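Local coordinates for protein succinate dehydrogenase (Membrane anchor subunit) (Mycolicibacterium smegmatis, PDB 7D6V) that forms the membrane anchor of a succinate dehydrogenase, houses a membrane-embedded Rieske iron-sulfur cluster and probably passes electrons from succinate to quinone, at residues T50-A53 with S57-W60; Y71-S76 with F101-F106; S84-W89 with S166-Y171; K218-S221 with R226-I229. One frame throughout, in Å; residues are numbered along the deposited sequence.

Contact 1 of 4, residues T50-A53 with S57-W60; sequences TIRA and SAYW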
loop_
_atom_site.group_PDB
_atom_site.type_symbol
_atom_site.label_atom_id
_atom_site.label_comp_id
_atom_site.label_asym_id
_atom_site.label_seq_id
_atom_site.Cartn_x
_atom_site.Cartn_y
_atom_site.Cartn_z
ATOM N N THR C 50 15.784 -39.477 24.312
ATOM C CA THR C 50 15.520 -40.908 24.232
ATOM C C THR C 50 16.454 -41.690 25.147
ATOM O O THR C 50 16.007 -42.541 25.930
ATOM C CB THR C 50 15.667 -41.382 22.789
ATOM O OG1 THR C 50 15.067 -40.423 21.912
ATOM C CG2 THR C 50 14.992 -42.728 22.602
ATOM N N ILE C 51 17.757 -41.403 25.074
ATOM C CA ILE C 51 18.713 -42.144 25.890
ATOM C C ILE C 51 18.409 -41.955 27.371
ATOM O O ILE C 51 18.361 -42.921 28.143
ATOM C CB ILE C 51 20.154 -41.722 25.551
ATOM C CG1 ILE C 51 20.493 -42.088 24.107
ATOM C CG2 ILE C 51 21.134 -42.377 26.503
ATOM C CD1 ILE C 51 21.866 -41.626 23.671
ATOM N N ARG C 52 18.173 -40.709 27.790
ATOM C CA ARG C 52 17.964 -40.451 29.208
ATOM C C ARG C 52 16.628 -40.993 29.694
ATOM O O ARG C 52 16.532 -41.451 30.837
ATOM C CB ARG C 52 18.072 -38.956 29.490
ATOM C CG ARG C 52 19.467 -38.525 29.879
ATOM C CD ARG C 52 19.930 -39.263 31.117
ATOM N NE ARG C 52 19.262 -38.773 32.315
ATOM C CZ ARG C 52 19.265 -39.401 33.484
ATOM N NH1 ARG C 52 19.902 -40.553 33.619
ATOM N NH2 ARG C 52 18.628 -38.875 34.518
ATOM N N ALA C 53 15.594 -40.958 28.852
ATOM C CA ALA C 53 14.298 -41.484 29.248
ATOM C C ALA C 53 14.320 -42.997 29.379
ATOM O O ALA C 53 13.623 -43.551 30.234
ATOM C CB ALA C 53 13.231 -41.057 28.243
ATOM N N SER C 57 17.792 -45.038 35.362
ATOM C CA SER C 57 18.466 -44.795 36.628
ATOM C C SER C 57 19.003 -43.373 36.635
ATOM O O SER C 57 18.998 -42.680 35.615
ATOM C CB SER C 57 19.587 -45.810 36.871
ATOM O OG SER C 57 20.706 -45.555 36.044
ATOM N N ALA C 58 19.458 -42.945 37.813
ATOM C CA ALA C 58 20.023 -41.613 38.035
ATOM C C ALA C 58 19.019 -40.515 37.673
ATOM O O ALA C 58 19.252 -39.681 36.799
ATOM C CB ALA C 58 21.337 -41.437 37.269
ATOM N N TYR C 59 17.890 -40.528 38.378
ATOM C CA TYR C 59 16.825 -39.571 38.122
ATOM C C TYR C 59 16.195 -39.002 39.385
ATOM O O TYR C 59 15.297 -38.163 39.276
ATOM C CB TYR C 59 15.728 -40.216 37.256
ATOM C CG TYR C 59 15.100 -41.440 37.877
ATOM C CD1 TYR C 59 14.001 -41.330 38.714
ATOM C CD2 TYR C 59 15.610 -42.704 37.634
ATOM C CE1 TYR C 59 13.426 -42.438 39.288
ATOM C CE2 TYR C 59 15.041 -43.821 38.203
ATOM C CZ TYR C 59 13.949 -43.682 39.030
ATOM O OH TYR C 59 13.377 -44.791 39.601
ATOM N N TRP C 60 16.633 -39.419 40.570
ATOM C CA TRP C 60 15.982 -39.046 41.818
ATOM C C TRP C 60 17.031 -38.847 42.897
ATOM O O TRP C 60 17.852 -39.736 43.134
ATOM C CB TRP C 60 14.980 -40.129 42.238
ATOM C CG TRP C 60 14.432 -40.009 43.628
ATOM C CD1 TRP C 60 14.684 -40.837 44.677
ATOM C CD2 TRP C 60 13.505 -39.029 44.104
ATOM N NE1 TRP C 60 13.986 -40.426 45.782
ATOM C CE2 TRP C 60 13.253 -39.317 45.456
ATOM C CE3 TRP C 60 12.868 -37.932 43.521
ATOM C CZ2 TRP C 60 12.397 -38.548 46.234
ATOM C CZ3 TRP C 60 12.018 -37.171 44.295
ATOM C CH2 TRP C 60 11.790 -37.483 45.634
#

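Contact 2 of 4, residues Y71-S76 with F101-F106; sequences YSPCVS and FISLPF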
loop_
_atom_site.group_PDB
_atom_site.type_symbol
_atom_site.label_atom_id
_atom_site.label_comp_id
_atom_site.label_asym_id
_atom_site.label_seq_id
_atom_site.Cartn_x
_atom_site.Cartn_y
_atom_site.Cartn_z
ATOM N N TYR C 71 11.351 -37.993 33.980
ATOM C CA TYR C 71 10.829 -39.120 34.742
ATOM C C TYR C 71 9.692 -38.692 35.662
ATOM O O TYR C 71 9.408 -39.385 36.640
ATOM C CB TYR C 71 11.932 -39.771 35.582
ATOM C CG TYR C 71 12.939 -40.588 34.814
ATOM C CD1 TYR C 71 13.858 -39.979 33.975
ATOM C CD2 TYR C 71 12.986 -41.968 34.945
ATOM C CE1 TYR C 71 14.782 -40.719 33.279
ATOM C CE2 TYR C 71 13.911 -42.716 34.253
ATOM C CZ TYR C 71 14.805 -42.086 33.421
ATOM O OH TYR C 71 15.730 -42.826 32.728
ATOM N N SER C 72 9.032 -37.560 35.366
ATOM C CA SER C 72 8.279 -36.866 36.412
ATOM C C SER C 72 7.103 -37.687 36.929
ATOM O O SER C 72 7.104 -38.050 38.118
ATOM C CB SER C 72 7.874 -35.471 35.926
ATOM O OG SER C 72 9.010 -34.657 35.713
ATOM N N PRO C 73 6.079 -38.023 36.124
ATOM C CA PRO C 73 5.056 -38.931 36.656
ATOM C C PRO C 73 5.626 -40.335 36.746
ATOM O O PRO C 73 5.836 -40.999 35.727
ATOM C CB PRO C 73 3.912 -38.827 35.636
ATOM C CG PRO C 73 4.261 -37.659 34.765
ATOM C CD PRO C 73 5.753 -37.633 34.745
ATOM N N CYS C 74 5.889 -40.793 37.964
ATOM C CA CYS C 74 6.694 -41.987 38.200
ATOM C C CYS C 74 5.817 -42.976 38.963
ATOM O O CYS C 74 5.871 -43.061 40.191
ATOM C CB CYS C 74 7.961 -41.580 38.972
ATOM S SG CYS C 74 9.387 -42.654 38.790
ATOM N N VAL C 75 5.019 -43.740 38.222
ATOM C CA VAL C 75 3.861 -44.437 38.767
ATOM C C VAL C 75 4.074 -45.948 38.837
ATOM O O VAL C 75 3.107 -46.703 38.867
ATOM C CB VAL C 75 2.594 -44.097 37.966
ATOM C CG1 VAL C 75 2.324 -42.609 38.011
ATOM C CG2 VAL C 75 2.741 -44.561 36.531
ATOM N N SER C 76 5.317 -46.408 38.868
ATOM C CA SER C 76 5.610 -47.830 38.927
ATOM C C SER C 76 6.184 -48.193 40.289
ATOM O O SER C 76 6.729 -47.344 40.999
ATOM C CB SER C 76 6.589 -48.237 37.824
ATOM O OG SER C 76 7.234 -49.453 38.144
ATOM N N PHE C 101 6.104 -43.198 30.927
ATOM C CA PHE C 101 5.288 -43.503 29.759
ATOM C C PHE C 101 3.931 -42.815 29.786
ATOM O O PHE C 101 3.236 -42.817 28.766
ATOM C CB PHE C 101 5.083 -45.013 29.650
ATOM C CG PHE C 101 4.270 -45.592 30.772
ATOM C CD1 PHE C 101 2.916 -45.829 30.613
ATOM C CD2 PHE C 101 4.857 -45.899 31.985
ATOM C CE1 PHE C 101 2.168 -46.358 31.640
ATOM C CE2 PHE C 101 4.113 -46.427 33.014
ATOM C CZ PHE C 101 2.767 -46.658 32.840
ATOM N N ILE C 102 3.525 -42.261 30.927
ATOM C CA ILE C 102 2.245 -41.568 31.004
ATOM C C ILE C 102 2.319 -40.222 30.296
ATOM O O ILE C 102 1.390 -39.830 29.583
ATOM C CB ILE C 102 1.816 -41.419 32.475
ATOM C CG1 ILE C 102 1.452 -42.784 33.059
ATOM C CG2 ILE C 102 0.658 -40.445 32.605
ATOM C CD1 ILE C 102 0.270 -43.435 32.389
ATOM N N SER C 103 3.425 -39.500 30.465
ATOM C CA SER C 103 3.534 -38.126 30.000
ATOM C C SER C 103 4.379 -37.952 28.751
ATOM O O SER C 103 4.099 -37.050 27.962
ATOM C CB SER C 103 4.116 -37.239 31.105
ATOM O OG SER C 103 5.315 -37.795 31.605
ATOM N N LEU C 104 5.408 -38.775 28.560
ATOM C CA LEU C 104 6.278 -38.607 27.398
ATOM C C LEU C 104 5.536 -38.681 26.067
ATOM O O LEU C 104 5.821 -37.843 25.194
ATOM C CB LEU C 104 7.414 -39.635 27.447
ATOM C CG LEU C 104 8.507 -39.400 28.490
ATOM C CD1 LEU C 104 9.588 -40.458 28.377
ATOM C CD2 LEU C 104 9.104 -38.010 28.354
ATOM N N PRO C 105 4.621 -39.631 25.826
ATOM C CA PRO C 105 3.868 -39.586 24.561
ATOM C C PRO C 105 3.100 -38.292 24.364
ATOM O O PRO C 105 3.090 -37.744 23.256
ATOM C CB PRO C 105 2.925 -40.791 24.674
ATOM C CG PRO C 105 3.587 -41.699 25.624
ATOM C CD PRO C 105 4.278 -40.828 26.612
ATOM N N PHE C 106 2.478 -37.773 25.422
ATOM C CA PHE C 106 1.682 -36.559 25.285
ATOM C C PHE C 106 2.560 -35.346 25.019
ATOM O O PHE C 106 2.201 -34.488 24.211
ATOM C CB PHE C 106 0.829 -36.347 26.532
ATOM C CG PHE C 106 -0.319 -37.297 26.639
ATOM C CD1 PHE C 106 -1.501 -37.049 25.969
ATOM C CD2 PHE C 106 -0.217 -38.442 27.402
ATOM C CE1 PHE C 106 -2.560 -37.922 26.065
ATOM C CE2 PHE C 106 -1.272 -39.320 27.501
ATOM C CZ PHE C 106 -2.446 -39.058 26.831
#

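Contact 3 of 4, residues S84-W89 with S166-Y171; sequences SHFGQW and SLVNTY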
loop_
_atom_site.group_PDB
_atom_site.type_symbol
_atom_site.label_atom_id
_atom_site.label_comp_id
_atom_site.label_asym_id
_atom_site.label_seq_id
_atom_site.Cartn_x
_atom_site.Cartn_y
_atom_site.Cartn_z
ATOM N N SER C 84 7.359 -41.542 43.636
ATOM C CA SER C 84 5.964 -41.622 43.214
ATOM C C SER C 84 5.152 -40.647 44.053
ATOM O O SER C 84 4.813 -40.928 45.204
ATOM C CB SER C 84 5.445 -43.048 43.348
ATOM O OG SER C 84 6.106 -43.903 42.438
ATOM N N HIS C 85 4.840 -39.492 43.474
ATOM C CA HIS C 85 4.071 -38.467 44.160
ATOM C C HIS C 85 2.572 -38.614 43.964
ATOM O O HIS C 85 1.804 -37.972 44.688
ATOM C CB HIS C 85 4.523 -37.083 43.694
ATOM C CG HIS C 85 5.981 -36.833 43.908
ATOM N ND1 HIS C 85 6.732 -36.033 43.075
ATOM C CD2 HIS C 85 6.828 -37.287 44.859
ATOM C CE1 HIS C 85 7.980 -36.002 43.508
ATOM N NE2 HIS C 85 8.064 -36.755 44.590
ATOM N N PHE C 86 2.140 -39.440 43.015
ATOM C CA PHE C 86 0.728 -39.691 42.764
ATOM C C PHE C 86 0.405 -41.174 42.892
ATOM O O PHE C 86 -0.509 -41.677 42.238
ATOM C CB PHE C 86 0.326 -39.163 41.388
ATOM C CG PHE C 86 0.882 -37.806 41.083
ATOM C CD1 PHE C 86 2.029 -37.669 40.325
ATOM C CD2 PHE C 86 0.269 -36.666 41.567
ATOM C CE1 PHE C 86 2.548 -36.422 40.051
ATOM C CE2 PHE C 86 0.785 -35.418 41.294
ATOM C CZ PHE C 86 1.924 -35.296 40.536
ATOM N N GLY C 87 1.149 -41.882 43.734
ATOM C CA GLY C 87 0.938 -43.296 43.951
ATOM C C GLY C 87 1.679 -44.161 42.949
ATOM O O GLY C 87 2.194 -43.703 41.928
ATOM N N GLN C 88 1.733 -45.452 43.263
ATOM C CA GLN C 88 2.326 -46.459 42.394
ATOM C C GLN C 88 1.205 -47.320 41.829
ATOM O O GLN C 88 0.432 -47.912 42.588
ATOM C CB GLN C 88 3.342 -47.307 43.156
ATOM C CG GLN C 88 4.635 -46.573 43.447
ATOM C CD GLN C 88 5.516 -47.300 44.430
ATOM O OE1 GLN C 88 5.033 -47.958 45.348
ATOM N NE2 GLN C 88 6.824 -47.182 44.246
ATOM N N TRP C 89 1.122 -47.390 40.504
ATOM C CA TRP C 89 -0.022 -47.989 39.831
ATOM C C TRP C 89 0.295 -49.258 39.057
ATOM O O TRP C 89 -0.526 -50.176 39.044
ATOM C CB TRP C 89 -0.659 -46.973 38.875
ATOM C CG TRP C 89 -1.181 -45.740 39.555
ATOM C CD1 TRP C 89 -0.758 -44.457 39.364
ATOM C CD2 TRP C 89 -2.230 -45.674 40.528
ATOM N NE1 TRP C 89 -1.473 -43.600 40.159
ATOM C CE2 TRP C 89 -2.384 -44.320 40.884
ATOM C CE3 TRP C 89 -3.055 -46.627 41.135
ATOM C CZ2 TRP C 89 -3.325 -43.895 41.818
ATOM C CZ3 TRP C 89 -3.989 -46.204 42.062
ATOM C CH2 TRP C 89 -4.117 -44.850 42.394
ATOM N N SER C 166 2.231 -29.674 32.976
ATOM C CA SER C 166 2.879 -28.528 33.600
ATOM C C SER C 166 2.473 -28.395 35.060
ATOM O O SER C 166 3.293 -28.028 35.906
ATOM C CB SER C 166 2.543 -27.252 32.833
ATOM O OG SER C 166 3.302 -27.156 31.645
ATOM N N LEU C 167 1.210 -28.675 35.374
ATOM C CA LEU C 167 0.803 -28.681 36.779
ATOM C C LEU C 167 1.546 -29.759 37.564
ATOM O O LEU C 167 1.961 -29.536 38.709
ATOM C CB LEU C 167 -0.707 -28.875 36.889
ATOM C CG LEU C 167 -1.539 -27.668 36.464
ATOM C CD1 LEU C 167 -3.002 -28.043 36.331
ATOM C CD2 LEU C 167 -1.363 -26.536 37.451
ATOM N N VAL C 168 1.720 -30.935 36.962
ATOM C CA VAL C 168 2.458 -32.007 37.635
ATOM C C VAL C 168 3.906 -31.590 37.887
ATOM O O VAL C 168 4.457 -31.807 38.977
ATOM C CB VAL C 168 2.373 -33.305 36.814
ATOM C CG1 VAL C 168 3.456 -34.278 37.235
ATOM C CG2 VAL C 168 1.005 -33.932 36.970
ATOM N N ASN C 169 4.542 -30.979 36.887
ATOM C CA ASN C 169 5.911 -30.502 37.053
ATOM C C ASN C 169 6.005 -29.387 38.086
ATOM O O ASN C 169 7.009 -29.289 38.798
ATOM C CB ASN C 169 6.468 -30.032 35.712
ATOM C CG ASN C 169 6.702 -31.171 34.751
ATOM O OD1 ASN C 169 6.868 -32.316 35.161
ATOM N ND2 ASN C 169 6.715 -30.866 33.461
ATOM N N THR C 170 4.988 -28.531 38.172
ATOM C CA THR C 170 4.968 -27.505 39.206
ATOM C C THR C 170 4.899 -28.130 40.592
ATOM O O THR C 170 5.571 -27.674 41.523
ATOM C CB THR C 170 3.790 -26.562 38.984
ATOM O OG1 THR C 170 3.714 -26.222 37.596
ATOM C CG2 THR C 170 3.964 -25.294 39.796
ATOM N N TYR C 171 4.087 -29.175 40.745
ATOM C CA TYR C 171 4.054 -29.885 42.019
ATOM C C TYR C 171 5.419 -30.471 42.352
ATOM O O TYR C 171 5.881 -30.388 43.498
ATOM C CB TYR C 171 2.990 -30.982 41.982
ATOM C CG TYR C 171 2.931 -31.798 43.248
ATOM C CD1 TYR C 171 2.194 -31.368 44.338
ATOM C CD2 TYR C 171 3.623 -32.993 43.359
ATOM C CE1 TYR C 171 2.145 -32.106 45.497
ATOM C CE2 TYR C 171 3.580 -33.734 44.515
ATOM C CZ TYR C 171 2.838 -33.287 45.580
ATOM O OH TYR C 171 2.794 -34.032 46.734
#

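Contact 4 of 4, residues K218-S221 with R226-I229; sequences KHFS and RYWI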
loop_
_atom_site.group_PDB
_atom_site.type_symbol
_atom_site.label_atom_id
_atom_site.label_comp_id
_atom_site.label_asym_id
_atom_site.label_seq_id
_atom_site.Cartn_x
_atom_site.Cartn_y
_atom_site.Cartn_z
ATOM N N LYS C 218 -15.341 -12.308 18.605
ATOM C CA LYS C 218 -15.557 -11.257 17.618
ATOM C C LYS C 218 -15.523 -9.864 18.231
ATOM O O LYS C 218 -14.796 -8.992 17.749
ATOM C CB LYS C 218 -16.889 -11.465 16.888
ATOM C CG LYS C 218 -17.152 -10.416 15.816
ATOM C CD LYS C 218 -18.468 -10.645 15.095
ATOM C CE LYS C 218 -18.366 -11.770 14.092
ATOM N NZ LYS C 218 -17.499 -11.391 12.946
ATOM N N HIS C 219 -16.293 -9.634 19.286
ATOM C CA HIS C 219 -16.372 -8.331 19.935
ATOM C C HIS C 219 -15.538 -8.371 21.212
ATOM O O HIS C 219 -15.982 -8.887 22.239
ATOM C CB HIS C 219 -17.820 -7.961 20.228
ATOM N N PHE C 220 -14.325 -7.820 21.139
ATOM C CA PHE C 220 -13.496 -7.675 22.328
ATOM C C PHE C 220 -14.071 -6.665 23.307
ATOM O O PHE C 220 -13.678 -6.661 24.478
ATOM C CB PHE C 220 -12.078 -7.255 21.933
ATOM C CG PHE C 220 -11.213 -8.389 21.463
ATOM C CD1 PHE C 220 -11.262 -9.621 22.089
ATOM C CD2 PHE C 220 -10.347 -8.221 20.397
ATOM C CE1 PHE C 220 -10.467 -10.661 21.660
ATOM C CE2 PHE C 220 -9.549 -9.258 19.965
ATOM C CZ PHE C 220 -9.610 -10.480 20.595
ATOM N N SER C 221 -14.986 -5.807 22.854
ATOM C CA SER C 221 -15.499 -4.741 23.705
ATOM C C SER C 221 -16.441 -5.268 24.778
ATOM O O SER C 221 -16.549 -4.666 25.851
ATOM C CB SER C 221 -16.199 -3.687 22.851
ATOM O OG SER C 221 -17.234 -4.260 22.074
ATOM N N ARG C 226 -11.283 -11.376 28.883
ATOM C CA ARG C 226 -10.654 -12.197 27.862
ATOM C C ARG C 226 -9.871 -11.352 26.871
ATOM O O ARG C 226 -8.898 -11.836 26.293
ATOM C CB ARG C 226 -11.709 -13.045 27.157
ATOM C CG ARG C 226 -12.352 -14.062 28.080
ATOM C CD ARG C 226 -13.513 -14.769 27.426
ATOM N NE ARG C 226 -13.060 -15.711 26.412
ATOM C CZ ARG C 226 -13.864 -16.524 25.739
ATOM N NH1 ARG C 226 -15.167 -16.511 25.975
ATOM N NH2 ARG C 226 -13.362 -17.347 24.830
ATOM N N TYR C 227 -10.250 -10.085 26.690
ATOM C CA TYR C 227 -9.441 -9.184 25.875
ATOM C C TYR C 227 -8.069 -8.952 26.500
ATOM O O TYR C 227 -7.047 -8.988 25.806
ATOM C CB TYR C 227 -10.172 -7.857 25.681
ATOM C CG TYR C 227 -9.412 -6.862 24.836
ATOM C CD1 TYR C 227 -8.846 -7.238 23.630
ATOM C CD2 TYR C 227 -9.259 -5.548 25.247
ATOM C CE1 TYR C 227 -8.153 -6.339 22.858
ATOM C CE2 TYR C 227 -8.567 -4.642 24.480
ATOM C CZ TYR C 227 -8.017 -5.042 23.286
ATOM O OH TYR C 227 -7.323 -4.139 22.516
ATOM N N TRP C 228 -8.028 -8.713 27.812
ATOM C CA TRP C 228 -6.756 -8.532 28.502
ATOM C C TRP C 228 -5.910 -9.799 28.431
ATOM O O TRP C 228 -4.698 -9.745 28.160
ATOM C CB TRP C 228 -7.021 -8.132 29.955
ATOM C CG TRP C 228 -5.803 -7.787 30.747
ATOM C CD1 TRP C 228 -5.219 -6.563 30.858
ATOM C CD2 TRP C 228 -5.025 -8.679 31.551
ATOM N NE1 TRP C 228 -4.120 -6.635 31.676
ATOM C CE2 TRP C 228 -3.977 -7.925 32.114
ATOM C CE3 TRP C 228 -5.104 -10.044 31.843
ATOM C CZ2 TRP C 228 -3.021 -8.487 32.952
ATOM C CZ3 TRP C 228 -4.156 -10.597 32.677
ATOM C CH2 TRP C 228 -3.128 -9.821 33.222
ATOM N N ILE C 229 -6.543 -10.953 28.655
ATOM C CA ILE C 229 -5.818 -12.215 28.574
ATOM C C ILE C 229 -5.260 -12.419 27.173
ATOM O O ILE C 229 -4.110 -12.839 27.002
ATOM C CB ILE C 229 -6.725 -13.382 29.000
ATOM C CG1 ILE C 229 -7.196 -13.184 30.438
ATOM C CG2 ILE C 229 -5.990 -14.699 28.861
ATOM C CD1 ILE C 229 -8.191 -14.218 30.896
#

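Contact 1 of 4, residues T50-A53 with S57-W60
Arg52 carries this contact by reaching from the last turn of helix 33-55 to the backbone carbonyls of Ser57 and Ala58 in the loop that follows. The polar part is a pair of hydrogen bonds from the guanidinium. NH1 of Arg52 donates to the O of Ser57 over 3.1 Å; it lies in the carbonyl plane, although the oxygen is tilted 25° out of the guanidinium plane. NH2 of Arg52 donates to the O of Ala58, modelled at 2.5 Å, a length too short to be taken literally. Bends at chi2 (-59°) and chi3 (-74°) fold the arginine chain so that its head turns to the loop.

Charge adds a second grip: NE of Arg52 forms a salt bridge with Asp255 of helix 240-264, which probably helps to fix the buried group and would balance its charge. Van der Waals contact is slight. Ala58 CB sits 4.0 Å from Arg52 NH1, and Tyr59 reaches the guanidinium with its backbone, while its hydroxyl bonds to Ala80 N and its ring stacks on Tyr71. The whole is a short-range link at the C-terminal end of a long helix of the membrane anchor, where an arginine takes up backbone carbonyls of the exit loop.

Contact 2 of 4, residues Y71-S76 with F101-F106
Pro73 and Val75 pack against Ile102, Ser103 and Phe101, setting the long loop that follows strand 66-67 against the residues leading into helix 104-112 of this helical membrane anchor. The backbones come nearest at Pro73 and Ile102, whose CA atoms are 6.8 Å apart.

The apolar contacts fan out from a single methyl group. Val75 CG2 lies 4.1 Å from Ile102 CG1 and 4.2 Å from Phe101 CE2, and the valine and isoleucine side chains cross at about a right angle. A chi1 of -60° places this methyl between the backbone N and the carbonyl carbon of its own residue, facing both partners. Ile102 CG1 in turn rests over one face of the neighbouring Phe101 ring, 3.9 Å above the plane and offset toward the rim; the three side chains therefore meet in a triangle. Val90 also touches the Phe101 side chain, and the Val75 backbone bonds to Trp89 and Val90, which ties this part of the loop to its later course.

The mixed contact is between Pro73 and Ser103, whose side chain also meets Ile165 of helix 155-175. The proline ring presents its CG and CD edge to the serine: CB of Ser103 is 3.7 Å from Pro73 CG, and OG of Ser103 approaches Pro73 CD to 3.2 Å.

Contact 3 of 4, residues S84-W89 with S166-Y171
Val168 of helix 155-175 meets the far end of the Phe86 ring with both of its methyl groups. CG1 of Val168 is 3.7 Å from CE1 of Phe86, while CG2 of Val168 is 3.9 Å from CZ of Phe86; both methyls approach the CE1-CZ end of the ring from the same side. Farther along, Thr170 faces another way: its OG1 and its N both donate to the O of Ser166, from opposite faces of the carbonyl plane, and OG1 is also bonded to Trp200 NE1 of helix 188-204.

Tyr171, one turn beyond Val168, returns to the loop. With CG anti to the backbone N (chi1 178°), its ring extends from the helix to meet two consecutive loop residues, His85 and Phe86. Its edge points to the face of His85 in an offset edge-to-face pair, centroids 5.9 Å apart and planes at 65°, and CE2 of Tyr171 comes within 3.6 Å of CB of His85. On Phe86 it sits obliquely, its CD2 4.0 Å from CZ of that ring. His85 ND1 has a weak hydrogen bond to Asp172, the next residue of the helix. His85, Phe86 and Tyr171 thus make an aromatic cluster at the protein surface, where a loop packs near the C-terminal end of a long helix.

Contact 4 of 4, residues K218-S221 with R226-I229
Phe220 and Tyr227 make the close part of this contact through their rings. CD1 of Tyr227 lies over one face of Phe220, offset toward the rim, and is 3.4 Å from CG of Phe220. The next tyrosine atom, CE1 of Tyr227, reaches CD2 of Phe220 at 3.8 Å, and CD1 of Tyr227 also touches CB of Phe220 at 3.7 Å. The centroids are 4.9 Å apart and the planes are inclined at 33°. A chi1 of -180° extends the tyrosine from the helix toward the loop. Phe220 also meets Trp230 farther along the helix, so its ring is engaged from more than one residue.

The two rings pack across a helix-loop-helix junction, where the loop after helix 207-215 leads into helix 224-237. The looser part lies to either side of them in sequence: the flanking residues Lys218, Ser221 and Trp228 make no contact across the two segments. The enzyme's iron-sulfur subunit, a separate chain, lies along the loop here, with Tyr227 packing on Glu134 and Phe220 on Arg138 of that chain. Ser221 OG bonds to Asp135 of the iron-sulfur subunit, and the exposed Lys218 sends NZ to the carbonyls of its Asp181 and His183.

Overall arrangement
Contacts 1, 2 and 3 form one continuous group at one end of the anchor. Contacts 2 and 3 alternate along the chain, their centres about 9 Å apart, and share probable hydrogen bonds: Cys74 O to Ser84 OG at 2.4 Å and Val75 O to Trp89 N at 2.7 Å. Contact 1 joins them through Tyr71, whose OH is 2.5 Å from Arg52 O, and through Trp60 CH2, 3.9 Å from His85 NE2. Contact 4 stands apart, its centre about 44 Å from that of contact 1 and across the chain's centre, by the iron-sulfur subunit. The side chains of Arg52 and Ser103 each lie about 13 Å from the bound phospholipid.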